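Local coordinates for protein glycosyl hydrolase (Streptomyces cattleya, PDB 7LR8) that probably cleaves the beta-1,4 linkage between mannose and N-acetylglucosamine in fragments from N-glycans, as a family GH5 glycoside hydrolase, at residues H245-V250 against D290-C295. The protein carries 1 engineered substitution. Residues are numbered along the deposited sequence; the frame is centred on the assembly and turned at random.
Sequences HAAYLV and DAVLDC
The amide N of C295 donates a 2.8 Å hydrogen bond to O of V292, closing a tight turn at V292-C295 and turning C295 back toward helix 240-253. Helices 240-253 and 281-293 are neighbouring outer helices of the GH5 (beta/alpha)8 barrel, each following its own parallel strand, and they pack through apolar side chains and the backbone they cover, with no hydrogen bond between 245-250 and 290-295. The small side chain of A247 is what lets them come close: its CA lies 4.4 Å from CA of V292. Three groups meet its methyl. CB of A291 stands opposite at 4.1 Å from CB of A247, the backbone O of A291 lies 3.6 Å from that same A247 CB, and SG of C295 reaches it at 3.7 Å. The sulfur gets there because it sits beside its own backbone N (chi1 -64°) and anti to the carbonyl carbon. In helix 281-293, V292 works mainly through CG2: with CG1 anti to the backbone N (chi1 171°), CG2 is the methyl turned to helix 240-253, and CG1 is left to V250 at longer range. CG2 presses on CB of A246 at 3.5 Å and lies 3.6 Å from N of A247, an amide at the kink of the helix that makes no bond to the preceding turn. Beneath the seam lies the barrel wall, where V250 and V292 both touch V298 of strand 298-304 and A246 rests on S225 of strand 221-225. One turn beyond A246, CG1 of V250 meets CB of C295 at 3.9 Å.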
ATOM      1  N   HIS B 245      10.491 -33.180   3.668  1.00 17.91           N
ATOM      2  CA  HIS B 245      10.854 -32.018   2.868  1.00 17.38           C
ATOM      3  C   HIS B 245      11.635 -30.998   3.688  1.00 20.23           C
ATOM      4  O   HIS B 245      12.606 -30.409   3.196  1.00 18.75           O
ATOM      5  CB  HIS B 245       9.602 -31.388   2.251  1.00 17.86           C
ATOM      6  CG  HIS B 245       9.909 -30.224   1.359  1.00 19.46           C
ATOM      7  ND1 HIS B 245      10.062 -28.935   1.834  1.00 18.73           N
ATOM      8  CD2 HIS B 245      10.155 -30.168   0.029  1.00 20.25           C
ATOM      9  CE1 HIS B 245      10.359 -28.134   0.827  1.00 19.81           C
ATOM     10  NE2 HIS B 245      10.434 -28.857  -0.276  1.00 18.34           N
ATOM     11  N   ALA B 246      11.244 -30.779   4.941  1.00 21.46           N
ATOM     12  CA  ALA B 246      11.943 -29.775   5.738  1.00 19.09           C
ATOM     13  C   ALA B 246      13.358 -30.228   6.094  1.00 20.81           C
ATOM     14  O   ALA B 246      14.297 -29.422   6.056  1.00 21.30           O
ATOM     15  CB  ALA B 246      11.137 -29.448   6.994  1.00 18.21           C
ATOM     16  N   ALA B 247      13.535 -31.509   6.449  1.00 22.00           N
ATOM     17  CA  ALA B 247      14.878 -32.039   6.680  1.00 21.66           C
ATOM     18  C   ALA B 247      15.721 -31.963   5.412  1.00 23.13           C
ATOM     19  O   ALA B 247      16.930 -31.720   5.469  1.00 21.22           O
ATOM     20  CB  ALA B 247      14.795 -33.487   7.182  1.00 19.07           C
ATOM     21  N   TYR B 248      15.099 -32.176   4.252  1.00 17.15           N
ATOM     22  CA  TYR B 248      15.820 -32.022   2.991  1.00 20.72           C
ATOM     23  C   TYR B 248      16.372 -30.610   2.826  1.00 21.43           C
ATOM     24  O   TYR B 248      17.532 -30.427   2.439  1.00 22.48           O
ATOM     25  CB  TYR B 248      14.895 -32.339   1.831  1.00 23.59           C
ATOM     26  CG  TYR B 248      15.460 -31.999   0.471  1.00 20.06           C
ATOM     27  CD1 TYR B 248      16.663 -32.543   0.044  1.00 21.62           C
ATOM     28  CD2 TYR B 248      14.761 -31.186  -0.404  1.00 21.06           C
ATOM     29  CE1 TYR B 248      17.174 -32.256  -1.215  1.00 19.70           C
ATOM     30  CE2 TYR B 248      15.256 -30.903  -1.666  1.00 20.44           C
ATOM     31  CZ  TYR B 248      16.457 -31.439  -2.064  1.00 23.90           C
ATOM     32  OH  TYR B 248      16.947 -31.158  -3.323  1.00 24.30           O
ATOM     33  N   LEU B 249      15.536 -29.596   3.041  1.00 20.35           N
ATOM     34  CA  LEU B 249      16.022 -28.230   2.862  1.00 19.79           C
ATOM     35  C   LEU B 249      17.159 -27.937   3.831  1.00 20.41           C
ATOM     36  O   LEU B 249      18.125 -27.246   3.479  1.00 21.52           O
ATOM     37  CB  LEU B 249      14.885 -27.224   3.040  1.00 22.41           C
ATOM     38  CG  LEU B 249      13.904 -27.030   1.887  1.00 25.22           C
ATOM     39  CD1 LEU B 249      12.947 -25.902   2.244  1.00 26.51           C
ATOM     40  CD2 LEU B 249      14.634 -26.740   0.576  1.00 26.59           C
ATOM     41  N   VAL B 250      17.064 -28.467   5.054  1.00 21.06           N
ATOM     42  CA  VAL B 250      18.120 -28.274   6.045  1.00 20.98           C
ATOM     43  C   VAL B 250      19.437 -28.836   5.528  1.00 22.88           C
ATOM     44  O   VAL B 250      20.468 -28.153   5.534  1.00 24.75           O
ATOM     45  CB  VAL B 250      17.717 -28.917   7.387  1.00 19.51           C
ATOM     46  CG1 VAL B 250      18.928 -29.066   8.328  1.00 22.32           C
ATOM     47  CG2 VAL B 250      16.601 -28.118   8.054  1.00 22.26           C
ATOM     48  N   ASP B 290      10.230 -34.822  13.750  1.00 21.86           N
ATOM     49  CA  ASP B 290      11.148 -35.937  13.976  1.00 23.90           C
ATOM     50  C   ASP B 290      12.208 -35.997  12.882  1.00 25.09           C
ATOM     51  O   ASP B 290      13.390 -36.226  13.162  1.00 26.89           O
ATOM     52  CB  ASP B 290      10.402 -37.272  14.033  1.00 24.36           C
ATOM     53  CG  ASP B 290       9.616 -37.465  15.317  1.00 34.08           C
ATOM     54  OD1 ASP B 290       9.945 -36.835  16.340  1.00 33.81           O
ATOM     55  OD2 ASP B 290       8.662 -38.274  15.301  1.00 34.45           O
ATOM     56  N   ALA B 291      11.804 -35.792  11.626  1.00 21.51           N
ATOM     57  CA  ALA B 291      12.773 -35.842  10.538  1.00 21.36           C
ATOM     58  C   ALA B 291      13.783 -34.700  10.645  1.00 22.58           C
ATOM     59  O   ALA B 291      14.983 -34.903  10.433  1.00 23.36           O
ATOM     60  CB  ALA B 291      12.049 -35.795   9.190  1.00 21.99           C
ATOM     61  N   VAL B 292      13.323 -33.504  11.005  1.00 19.72           N
ATOM     62  CA  VAL B 292      14.236 -32.368  11.097  1.00 21.84           C
ATOM     63  C   VAL B 292      15.176 -32.529  12.283  1.00 26.30           C
ATOM     64  O   VAL B 292      16.381 -32.260  12.185  1.00 25.40           O
ATOM     65  CB  VAL B 292      13.446 -31.054  11.175  1.00 21.65           C
ATOM     66  CG1 VAL B 292      14.393 -29.899  11.497  1.00 31.92           C
ATOM     67  CG2 VAL B 292      12.749 -30.794   9.856  1.00 21.74           C
ATOM     68  N   LEU B 293      14.653 -32.988  13.420  1.00 23.78           N
ATOM     69  CA  LEU B 293      15.503 -33.138  14.595  1.00 22.26           C
ATOM     70  C   LEU B 293      16.494 -34.293  14.468  1.00 26.39           C
ATOM     71  O   LEU B 293      17.367 -34.432  15.332  1.00 29.85           O
ATOM     72  CB  LEU B 293      14.635 -33.313  15.850  1.00 29.39           C
ATOM     73  CG  LEU B 293      13.799 -32.099  16.285  1.00 30.10           C
ATOM     74  CD1 LEU B 293      13.073 -32.402  17.590  1.00 35.09           C
ATOM     75  CD2 LEU B 293      14.645 -30.850  16.426  1.00 34.86           C
ATOM     76  N   ASP B 294      16.387 -35.116  13.425  1.00 26.03           N
ATOM     77  CA  ASP B 294      17.427 -36.077  13.074  1.00 27.16           C
ATOM     78  C   ASP B 294      18.543 -35.447  12.228  1.00 24.33           C
ATOM     79  O   ASP B 294      19.414 -36.165  11.728  1.00 32.65           O
ATOM     80  CB  ASP B 294      16.804 -37.268  12.335  1.00 26.47           C
ATOM     81  CG  ASP B 294      17.715 -38.477  12.283  1.00 27.04           C
ATOM     82  OD1 ASP B 294      18.333 -38.819  13.321  1.00 29.11           O
ATOM     83  OD2 ASP B 294      17.798 -39.094  11.194  1.00 30.50           O
ATOM     84  N   CYS B 295      18.517 -34.133  12.050  1.00 23.80           N
ATOM     85  CA  CYS B 295      19.541 -33.382  11.337  1.00 24.52           C
ATOM     86  C   CYS B 295      20.367 -32.597  12.334  1.00 24.48           C
ATOM     87  O   CYS B 295      19.785 -31.906  13.180  1.00 25.44           O
ATOM     88  CB  CYS B 295      18.907 -32.411  10.341  1.00 25.81           C
ATOM     89  SG  CYS B 295      17.993 -33.197   9.019  1.00 25.19           S
TER